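Local coordinates for hypothetical conserved protein (Thermus thermophilus, PDB 3DZM) that is of unknown function but forms a calcium-binding beta-barrel that is a major protein of the outer membrane, at residues Q134-G140 against L157-F163; L44-F48 against N81-S85; Q164-R169 against Q180-P185. One frame throughout, in Å; residues are numbered along the deposited sequence.

Contact 1 of 3, residues Q134-G140 against L157-F163; sequences QLGLGLG and LGVDYYF. With C8E ((hydroxyethyloxy)tri(ethyloxy)octane), chain F.
The Phe163 ring receives the carbonyl O of Leu135 at its edge, in plane with the ring (3.3 Å from CD2), and Leu137 CD1 also lies at that edge, 4.2 Å from CE2. Over one face of Phe163 sits CE2 of Tyr161, offset toward the rim. Tyr161 in turn has the octyl chain of a detergent molecule over one of its own faces, with C5 3.6 Å above the ring plane. The Tyr162 ring meets Gly136 obliquely, CD1 to CA 3.4 Å; with CG anti to the carbonyl carbon (chi1 -69°), it lies across the glycine backbone. Gln134 extends beyond CG, and its NE2 donates a nearly straight bond to Phe163 O (2.8 Å, 175°), from above the carbonyl plane. Asp160 OD1 lies 3.3 Å from Gly138 CA, and a water links it to Leu139 O; its main partner is Arg108, while OD2 meets Tyr20. Paired backbone bonds at Leu137-Tyr161 and Leu139-Val159 fix the antiparallel register. The two strands form a hairpin of the barrel wall: strand 100-117 pairs with 134-140, and Val159 and Tyr162 pack against strand 202-213, beyond 157-163.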
loop_
_atom_site.group_PDB
_atom_site.type_symbol
_atom_site.label_atom_id
_atom_site.label_comp_id
_atom_site.label_asym_id
_atom_site.label_seq_id
_atom_site.Cartn_x
_atom_site.Cartn_y
_atom_site.Cartn_z
ATOM N N GLN A 134 -2.552 8.479 4.574
ATOM C CA GLN A 134 -1.548 8.445 5.618
ATOM C C GLN A 134 -0.148 8.690 5.153
ATOM O O GLN A 134 0.216 8.375 4.048
ATOM C CB GLN A 134 -1.606 7.150 6.402
ATOM C CG GLN A 134 -2.987 6.721 6.755
ATOM C CD GLN A 134 -3.002 5.355 7.383
ATOM O OE1 GLN A 134 -3.495 4.409 6.783
ATOM N NE2 GLN A 134 -2.456 5.240 8.596
ATOM N N LEU A 135 0.627 9.275 6.046
ATOM C CA LEU A 135 2.031 9.490 5.836
ATOM C C LEU A 135 2.757 8.286 6.453
ATOM O O LEU A 135 2.459 7.894 7.551
ATOM C CB LEU A 135 2.431 10.835 6.474
ATOM C CG LEU A 135 3.921 11.064 6.694
ATOM C CD1 LEU A 135 4.636 11.192 5.356
ATOM C CD2 LEU A 135 4.145 12.293 7.510
ATOM N N GLY A 136 3.661 7.662 5.708
ATOM C CA GLY A 136 4.462 6.563 6.223
ATOM C C GLY A 136 5.984 6.666 6.111
ATOM O O GLY A 136 6.537 7.458 5.340
ATOM N N LEU A 137 6.674 5.843 6.894
ATOM C CA LEU A 137 8.130 5.685 6.757
ATOM C C LEU A 137 8.485 4.248 6.577
ATOM O O LEU A 137 7.739 3.359 6.987
ATOM C CB LEU A 137 8.847 6.184 7.973
ATOM C CG LEU A 137 8.628 7.666 8.219
ATOM C CD1 LEU A 137 9.104 8.058 9.648
ATOM C CD2 LEU A 137 9.340 8.462 7.108
ATOM N N GLY A 138 9.630 4.007 5.963
ATOM C CA GLY A 138 10.018 2.633 5.718
ATOM C C GLY A 138 11.450 2.414 5.321
ATOM O O GLY A 138 12.206 3.334 4.994
ATOM N N LEU A 139 11.773 1.133 5.295
ATOM C CA LEU A 139 13.130 0.597 5.292
ATOM C C LEU A 139 13.099 -0.629 4.344
ATOM O O LEU A 139 12.094 -1.351 4.248
ATOM C CB LEU A 139 13.426 0.095 6.716
ATOM C CG LEU A 139 14.753 0.571 7.203
ATOM C CD1 LEU A 139 14.832 2.010 6.789
ATOM C CD2 LEU A 139 14.838 0.404 8.701
ATOM N N GLY A 140 14.179 -0.913 3.652
ATOM C CA GLY A 140 14.181 -2.168 2.928
ATOM C C GLY A 140 15.466 -2.436 2.199
ATOM O O GLY A 140 16.385 -1.606 2.210
ATOM N N LEU A 157 12.418 -6.438 -0.680
ATOM C CA LEU A 157 11.787 -6.670 0.614
ATOM C C LEU A 157 11.913 -5.464 1.544
ATOM O O LEU A 157 13.020 -4.984 1.794
ATOM C CB LEU A 157 12.408 -7.872 1.302
ATOM C CG LEU A 157 11.744 -8.421 2.572
ATOM C CD1 LEU A 157 12.159 -9.843 2.758
ATOM C CD2 LEU A 157 12.090 -7.605 3.795
ATOM N N GLY A 158 10.782 -4.977 2.048
ATOM C CA GLY A 158 10.810 -3.885 3.000
ATOM C C GLY A 158 9.660 -3.871 3.967
ATOM O O GLY A 158 8.754 -4.682 3.872
ATOM N N VAL A 159 9.712 -2.961 4.933
ATOM C CA VAL A 159 8.641 -2.808 5.937
ATOM C C VAL A 159 8.366 -1.330 6.046
ATOM O O VAL A 159 9.304 -0.509 5.990
ATOM C CB VAL A 159 9.037 -3.413 7.314
ATOM C CG1 VAL A 159 8.057 -2.994 8.379
ATOM C CG2 VAL A 159 9.213 -5.007 7.247
ATOM N N ASP A 160 7.087 -0.969 6.106
ATOM C CA ASP A 160 6.691 0.448 6.181
ATOM C C ASP A 160 5.833 0.584 7.400
ATOM O O ASP A 160 5.076 -0.336 7.739
ATOM C CB ASP A 160 5.850 0.886 4.977
ATOM C CG ASP A 160 6.645 0.966 3.689
ATOM O OD1 ASP A 160 7.870 0.985 3.816
ATOM O OD2 ASP A 160 6.051 1.003 2.560
ATOM N N TYR A 161 5.924 1.733 8.047
ATOM C CA TYR A 161 4.999 2.049 9.117
ATOM C C TYR A 161 4.170 3.283 8.750
ATOM O O TYR A 161 4.721 4.279 8.301
ATOM C CB TYR A 161 5.731 2.307 10.430
ATOM C CG TYR A 161 4.762 2.709 11.508
ATOM C CD1 TYR A 161 3.926 1.762 12.093
ATOM C CD2 TYR A 161 4.632 4.035 11.908
ATOM C CE1 TYR A 161 3.030 2.106 13.047
ATOM C CE2 TYR A 161 3.716 4.395 12.895
ATOM C CZ TYR A 161 2.929 3.420 13.456
ATOM O OH TYR A 161 2.017 3.738 14.428
ATOM N N TYR A 162 2.857 3.222 8.974
ATOM C CA TYR A 162 1.973 4.381 8.766
ATOM C C TYR A 162 1.348 4.951 10.037
ATOM O O TYR A 162 0.828 4.228 10.883
ATOM C CB TYR A 162 0.869 4.044 7.765
ATOM C CG TYR A 162 1.379 3.851 6.354
ATOM C CD1 TYR A 162 1.541 4.939 5.508
ATOM C CD2 TYR A 162 1.725 2.586 5.874
ATOM C CE1 TYR A 162 2.003 4.777 4.226
ATOM C CE2 TYR A 162 2.191 2.417 4.577
ATOM C CZ TYR A 162 2.326 3.520 3.765
ATOM O OH TYR A 162 2.777 3.395 2.486
ATOM N N PHE A 163 1.414 6.265 10.161
ATOM C CA PHE A 163 0.753 6.991 11.241
ATOM C C PHE A 163 -0.759 7.077 11.029
ATOM O O PHE A 163 -1.234 7.422 9.950
ATOM C CB PHE A 163 1.342 8.403 11.337
ATOM C CG PHE A 163 2.792 8.418 11.625
ATOM C CD1 PHE A 163 3.256 8.354 12.941
ATOM C CD2 PHE A 163 3.713 8.460 10.594
ATOM C CE1 PHE A 163 4.620 8.357 13.224
ATOM C CE2 PHE A 163 5.108 8.445 10.870
ATOM C CZ PHE A 163 5.552 8.399 12.177
HETATM C C1 C8E F . 9.800 2.929 10.726
HETATM C C2 C8E F . 9.943 3.487 12.160
HETATM C C3 C8E F . 8.796 4.361 12.717
HETATM C C4 C8E F . 8.532 4.124 14.215
HETATM C C5 C8E F . 7.090 3.724 14.606
HETATM C C6 C8E F . 6.661 4.060 16.053
HETATM C C7 C8E F . 5.147 4.273 16.225
HETATM C C8 C8E F . 4.744 5.294 17.308
HETATM O O9 C8E F . 3.653 6.137 16.934
HETATM C C10 C8E F . 2.446 5.444 16.623
HETATM C C11 C8E F . 1.306 6.328 16.059
HETATM O O12 C8E F . 0.440 5.633 15.149
HETATM C C13 C8E F . -0.846 5.272 15.652
HETATM C C14 C8E F . -1.301 3.860 15.234
HETATM O O15 C8E F . -2.436 3.909 14.372
HETATM C C16 C8E F . -3.447 2.918 14.550
HETATM C C17 C8E F . -3.294 1.717 13.602
HETATM O O18 C8E F . -4.416 0.840 13.567
HETATM C C19 C8E F . -4.956 0.715 12.254
HETATM C C20 C8E F . -6.143 -0.255 12.126
HETATM O O21 C8E F . -7.325 0.438 11.733
HETATM O O HOH W 1 -1.904 3.469 11.223
HETATM O O HOH W 2 9.967 -0.037 2.410
#

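Contact 2 of 3, residues L44-F48 against N81-S85; sequences LGVGF and NVTLS. With C8E ((hydroxyethyloxy)tri(ethyloxy)octane), chain E.
Phe48 lies alongside Val82 and points the same way, its ring passing CG2 obliquely with CD1 3.5 Å from that methyl. Next along the same face, Val46 and Leu84 are also side by side. With Val46 CG2 anti to the backbone N, this methyl sits 4.1 Å from Leu84 CD1 and 4.2 Å from Val82 CG1, so a single branch bridges two residues of the facing strand. The other face is built differently: Gly45 and Gly47 stand across from Ser85 and Thr83, and reciprocal backbone bonds join each pair, for example Gly47 N to Thr83 O at 2.9 Å and Thr83 N to Gly47 O at 3.0 Å. Thr83 OG1 turns to OD1 of Asn110, whose ND2 donates to Asn81 OD1. That second-shell amide helps to orient Asn81, whose ND2 gives a nearly straight bond to O21 of a detergent headgroup (2.8 Å, 175°). The strands run at 170° to each other, almost exactly antiparallel. Apolar side chains on one face, with glycine and small polar residues on the other, are characteristic of a transmembrane outer-membrane beta-barrel wall, whose apolar face turns to lipid and whose polar face turns inward.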
loop_
_atom_site.group_PDB
_atom_site.type_symbol
_atom_site.label_atom_id
_atom_site.label_comp_id
_atom_site.label_asym_id
_atom_site.label_seq_id
_atom_site.Cartn_x
_atom_site.Cartn_y
_atom_site.Cartn_z
ATOM N N LEU A 44 11.392 6.714 -7.249
ATOM C CA LEU A 44 10.001 7.151 -7.017
ATOM C C LEU A 44 9.096 6.094 -7.585
ATOM O O LEU A 44 9.305 5.665 -8.711
ATOM C CB LEU A 44 9.644 8.398 -7.797
ATOM C CG LEU A 44 9.953 9.799 -7.348
ATOM C CD1 LEU A 44 11.405 9.861 -7.008
ATOM C CD2 LEU A 44 9.670 10.680 -8.521
ATOM N N GLY A 45 8.076 5.697 -6.841
ATOM C CA GLY A 45 7.266 4.581 -7.265
ATOM C C GLY A 45 5.833 4.712 -6.842
ATOM O O GLY A 45 5.535 5.396 -5.866
ATOM N N VAL A 46 4.940 4.062 -7.587
ATOM C CA VAL A 46 3.549 4.028 -7.181
ATOM C C VAL A 46 3.097 2.589 -7.101
ATOM O O VAL A 46 3.475 1.784 -7.952
ATOM C CB VAL A 46 2.641 4.898 -8.080
ATOM C CG1 VAL A 46 2.768 4.498 -9.509
ATOM C CG2 VAL A 46 1.237 4.799 -7.626
ATOM N N GLY A 47 2.368 2.256 -6.035
ATOM C CA GLY A 47 1.850 0.915 -5.854
ATOM C C GLY A 47 0.330 0.864 -5.789
ATOM O O GLY A 47 -0.312 1.743 -5.199
ATOM N N PHE A 48 -0.255 -0.147 -6.426
ATOM C CA PHE A 48 -1.658 -0.481 -6.214
ATOM C C PHE A 48 -1.696 -1.877 -5.645
ATOM O O PHE A 48 -0.965 -2.753 -6.142
ATOM C CB PHE A 48 -2.426 -0.493 -7.528
ATOM C CG PHE A 48 -2.348 0.791 -8.283
ATOM C CD1 PHE A 48 -3.302 1.783 -8.081
ATOM C CD2 PHE A 48 -1.326 1.021 -9.207
ATOM C CE1 PHE A 48 -3.241 2.996 -8.788
ATOM C CE2 PHE A 48 -1.261 2.228 -9.916
ATOM C CZ PHE A 48 -2.222 3.216 -9.704
ATOM N N ASN A 81 -5.081 -0.111 -1.515
ATOM C CA ASN A 81 -4.067 0.890 -1.135
ATOM C C ASN A 81 -3.383 1.367 -2.364
ATOM O O ASN A 81 -2.981 0.546 -3.197
ATOM C CB ASN A 81 -3.024 0.347 -0.165
ATOM C CG ASN A 81 -3.596 0.074 1.191
ATOM O OD1 ASN A 81 -4.057 0.969 1.867
ATOM N ND2 ASN A 81 -3.567 -1.160 1.600
ATOM N N VAL A 82 -3.293 2.691 -2.496
ATOM C CA VAL A 82 -2.447 3.325 -3.494
ATOM C C VAL A 82 -1.353 4.049 -2.702
ATOM O O VAL A 82 -1.637 4.791 -1.780
ATOM C CB VAL A 82 -3.243 4.281 -4.439
ATOM C CG1 VAL A 82 -2.308 4.961 -5.446
ATOM C CG2 VAL A 82 -4.303 3.521 -5.155
ATOM N N THR A 83 -0.101 3.800 -3.059
ATOM C CA THR A 83 1.042 4.184 -2.252
ATOM C C THR A 83 2.073 4.891 -3.100
ATOM O O THR A 83 2.640 4.297 -4.029
ATOM C CB THR A 83 1.738 2.947 -1.697
ATOM O OG1 THR A 83 0.762 2.011 -1.217
ATOM C CG2 THR A 83 2.720 3.330 -0.587
ATOM N N LEU A 84 2.313 6.160 -2.782
ATOM C CA LEU A 84 3.368 6.935 -3.425
ATOM C C LEU A 84 4.539 6.874 -2.508
ATOM O O LEU A 84 4.415 7.074 -1.304
ATOM C CB LEU A 84 2.940 8.379 -3.628
ATOM C CG LEU A 84 2.184 8.558 -4.936
ATOM C CD1 LEU A 84 0.909 7.783 -4.850
ATOM C CD2 LEU A 84 1.893 9.997 -5.192
ATOM N N SER A 85 5.687 6.572 -3.076
ATOM C CA SER A 85 6.868 6.373 -2.266
ATOM C C SER A 85 8.133 7.025 -2.875
ATOM O O SER A 85 8.281 7.145 -4.080
ATOM C CB SER A 85 7.070 4.869 -2.010
ATOM O OG SER A 85 8.032 4.377 -2.915
HETATM C C1 C8E E . 6.864 -8.331 10.416
HETATM C C2 C8E E . 6.446 -6.908 10.811
HETATM C C3 C8E E . 5.062 -6.828 11.469
HETATM C C4 C8E E . 5.142 -6.419 12.949
HETATM C C5 C8E E . 3.864 -5.777 13.502
HETATM C C6 C8E E . 2.982 -6.678 14.381
HETATM C C7 C8E E . 1.637 -7.018 13.725
HETATM C C8 C8E E . 1.416 -6.181 12.460
HETATM O O9 C8E E . 0.057 -5.878 12.166
HETATM C C10 C8E E . -0.225 -4.495 12.332
HETATM C C11 C8E E . -1.417 -4.027 11.497
HETATM O O12 C8E E . -0.985 -3.478 10.266
HETATM C C13 C8E E . -2.014 -3.451 9.288
HETATM C C14 C8E E . -1.471 -3.556 7.860
HETATM O O15 C8E E . -2.094 -4.638 7.190
HETATM C C16 C8E E . -1.485 -4.954 5.955
HETATM C C17 C8E E . -1.839 -3.895 4.909
HETATM O O18 C8E E . -3.001 -4.248 4.177
HETATM C C19 C8E E . -4.190 -3.941 4.866
HETATM C C20 C8E E . -4.180 -2.444 5.147
HETATM O O21 C8E E . -4.727 -1.742 4.064
#

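Contact 3 of 3, residues Q164-R169 against Q180-P185; sequences QACFTR and QSSVCP. With C8E ((hydroxyethyloxy)tri(ethyloxy)octane), chain F.
Cys166 and Cys184 adopt nearly equal first torsions (chi1 -73° and -71°), each placing SG beside its own backbone N and anti to its carbonyl carbon, and the two sulfurs join in a disulfide with SG to SG 2.0 Å. The positive torsion about that bond, 108°, makes the bridge right-handed. It closes the base of a beta hairpin formed by the end of strand 151-172 and strand 178-183, about 19 Å from the centre of the chain. Just past the disulfide, Phe167 and Val183 exchange backbone bonds, and the bond from Phe167 N to Val183 O is 2.9 Å long; Arg169 and Ser181 repeat the exchange, with Arg169 N to Ser181 O also at 2.9 Å. Between them, the pair Thr168 and Ser182 brings its CA atoms to 4.3 Å. Thr168 puts CG2 4.0 Å from NE2 of Gln180, their side chains crossing at a slant. Phe167 leads away from the hairpin partner to Val193 of helix 190-196 and Ile130 of strand 127-148, while Arg169 reaches Leu54, one of the residues of the calcium site. On the other side of the disulfide, the Gln164 chain and the Pro185 ring run alongside one another, head to tail. The same proline also packs on the bridge itself, its CD lying 4.1 Å from Cys166 SG.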
loop_
_atom_site.group_PDB
_atom_site.type_symbol
_atom_site.label_atom_id
_atom_site.label_comp_id
_atom_site.label_asym_id
_atom_site.label_seq_id
_atom_site.Cartn_x
_atom_site.Cartn_y
_atom_site.Cartn_z
ATOM N N GLN A 164 -1.513 6.776 12.067
ATOM C CA GLN A 164 -2.955 6.927 12.009
ATOM C C GLN A 164 -3.346 8.355 11.643
ATOM O O GLN A 164 -2.760 9.333 12.117
ATOM C CB GLN A 164 -3.621 6.525 13.333
ATOM C CG GLN A 164 -3.115 7.324 14.505
ATOM C CD GLN A 164 -3.700 6.932 15.868
ATOM O OE1 GLN A 164 -3.984 5.768 16.137
ATOM N NE2 GLN A 164 -3.840 7.930 16.752
ATOM N N ALA A 165 -4.356 8.434 10.788
ATOM C CA ALA A 165 -4.867 9.668 10.264
ATOM C C ALA A 165 -6.383 9.712 10.436
ATOM O O ALA A 165 -6.978 8.820 11.023
ATOM C CB ALA A 165 -4.533 9.727 8.831
ATOM N N CYS A 166 -7.017 10.746 9.903
ATOM C CA CYS A 166 -8.471 10.830 9.945
ATOM C C CYS A 166 -9.090 9.777 9.024
ATOM O O CYS A 166 -8.447 9.321 8.080
ATOM C CB CYS A 166 -8.934 12.244 9.555
ATOM S SG CYS A 166 -8.627 13.491 10.817
ATOM N N PHE A 167 -10.327 9.388 9.315
ATOM C CA PHE A 167 -11.129 8.542 8.425
ATOM C C PHE A 167 -12.306 9.307 7.848
ATOM O O PHE A 167 -12.911 10.105 8.541
ATOM C CB PHE A 167 -11.715 7.380 9.193
ATOM C CG PHE A 167 -10.724 6.374 9.595
ATOM C CD1 PHE A 167 -10.215 5.482 8.670
ATOM C CD2 PHE A 167 -10.292 6.309 10.897
ATOM C CE1 PHE A 167 -9.305 4.536 9.050
ATOM C CE2 PHE A 167 -9.372 5.367 11.281
ATOM C CZ PHE A 167 -8.890 4.478 10.361
ATOM N N THR A 168 -12.657 9.037 6.597
ATOM C CA THR A 168 -13.811 9.679 5.975
ATOM C C THR A 168 -14.779 8.618 5.483
ATOM O O THR A 168 -14.409 7.816 4.652
ATOM C CB THR A 168 -13.355 10.501 4.804
ATOM O OG1 THR A 168 -12.482 11.520 5.283
ATOM C CG2 THR A 168 -14.511 11.141 4.105
ATOM N N ARG A 169 -16.001 8.609 6.008
ATOM C CA ARG A 169 -17.059 7.664 5.592
ATOM C C ARG A 169 -18.041 8.304 4.569
ATOM O O ARG A 169 -18.426 9.458 4.688
ATOM C CB ARG A 169 -17.793 7.066 6.835
ATOM C CG ARG A 169 -18.385 5.612 6.689
ATOM C CD ARG A 169 -18.312 4.705 8.016
ATOM N NE ARG A 169 -18.085 3.257 7.724
ATOM C CZ ARG A 169 -17.879 2.250 8.598
ATOM N NH1 ARG A 169 -17.853 2.414 9.938
ATOM N NH2 ARG A 169 -17.686 1.040 8.090
ATOM N N GLN A 180 -21.873 12.125 4.248
ATOM C CA GLN A 180 -20.449 12.048 4.546
ATOM C C GLN A 180 -20.085 12.521 5.947
ATOM O O GLN A 180 -20.727 13.413 6.499
ATOM C CB GLN A 180 -19.658 12.824 3.538
ATOM C CG GLN A 180 -18.401 13.338 4.125
ATOM C CD GLN A 180 -17.450 13.904 3.094
ATOM O OE1 GLN A 180 -17.612 13.711 1.875
ATOM N NE2 GLN A 180 -16.433 14.603 3.584
ATOM N N SER A 181 -19.055 11.906 6.521
ATOM C CA SER A 181 -18.594 12.245 7.870
ATOM C C SER A 181 -17.157 11.804 8.053
ATOM O O SER A 181 -16.578 11.154 7.173
ATOM C CB SER A 181 -19.466 11.586 8.935
ATOM O OG SER A 181 -19.587 10.185 8.718
ATOM N N SER A 182 -16.570 12.160 9.189
ATOM C CA SER A 182 -15.162 11.846 9.423
ATOM C C SER A 182 -14.850 11.833 10.889
ATOM O O SER A 182 -15.396 12.624 11.643
ATOM C CB SER A 182 -14.260 12.860 8.721
ATOM O OG SER A 182 -14.611 14.169 9.103
ATOM N N VAL A 183 -13.977 10.928 11.301
ATOM C CA VAL A 183 -13.512 10.915 12.679
ATOM C C VAL A 183 -12.037 11.134 12.658
ATOM O O VAL A 183 -11.343 10.650 11.771
ATOM C CB VAL A 183 -13.710 9.583 13.374
ATOM C CG1 VAL A 183 -13.847 9.825 14.872
ATOM C CG2 VAL A 183 -14.919 8.864 12.816
ATOM N N CYS A 184 -11.552 11.853 13.654
ATOM C CA CYS A 184 -10.131 12.074 13.764
ATOM C C CYS A 184 -9.565 11.456 15.043
ATOM O O CYS A 184 -10.305 11.090 15.961
ATOM C CB CYS A 184 -9.839 13.566 13.684
ATOM S SG CYS A 184 -10.098 14.219 12.035
ATOM N N PRO A 185 -8.244 11.297 15.092
ATOM C CA PRO A 185 -7.648 11.061 16.400
ATOM C C PRO A 185 -7.494 12.453 16.976
ATOM O O PRO A 185 -6.874 13.289 16.306
ATOM C CB PRO A 185 -6.266 10.488 16.056
ATOM C CG PRO A 185 -6.151 10.524 14.538
ATOM C CD PRO A 185 -7.232 11.411 14.035
HETATM C C1 C8E F . 9.800 2.929 10.726
HETATM C C2 C8E F . 9.943 3.487 12.160
HETATM C C3 C8E F . 8.796 4.361 12.717
HETATM C C4 C8E F . 8.532 4.124 14.215
HETATM C C5 C8E F . 7.090 3.724 14.606
HETATM C C6 C8E F . 6.661 4.060 16.053
HETATM C C7 C8E F . 5.147 4.273 16.225
HETATM C C8 C8E F . 4.744 5.294 17.308
HETATM O O9 C8E F . 3.653 6.137 16.934
HETATM C C10 C8E F . 2.446 5.444 16.623
HETATM C C11 C8E F . 1.306 6.328 16.059
HETATM O O12 C8E F . 0.440 5.633 15.149
HETATM C C13 C8E F . -0.846 5.272 15.652
HETATM C C14 C8E F . -1.301 3.860 15.234
HETATM O O15 C8E F . -2.436 3.909 14.372
HETATM C C16 C8E F . -3.447 2.918 14.550
HETATM C C17 C8E F . -3.294 1.717 13.602
HETATM O O18 C8E F . -4.416 0.840 13.567
HETATM C C19 C8E F . -4.956 0.715 12.254
HETATM C C20 C8E F . -6.143 -0.255 12.126
HETATM O O21 C8E F . -7.325 0.438 11.733
#

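All three contacts belong to one curled antiparallel sheet. Along the chain, contact 2 closes before contact 1 opens, and contact 1 before contact 3. Contacts 1 and 2 have centres 11 Å apart and touch through the barrel interior, Tyr162 OH lying close to Thr83 CG2. Contact 3 is centred 21 Å from each of the others. It continues directly from contact 1 on strand 151-172, packs on it where Gln134 meets Gln164 and Ala165, and shares one detergent molecule with it, but stays about 10 Å from contact 2 at the nearest atoms. The first two therefore build the barrel wall, whereas the third extends that wall into a disulfide-bridged hairpin near the calcium site.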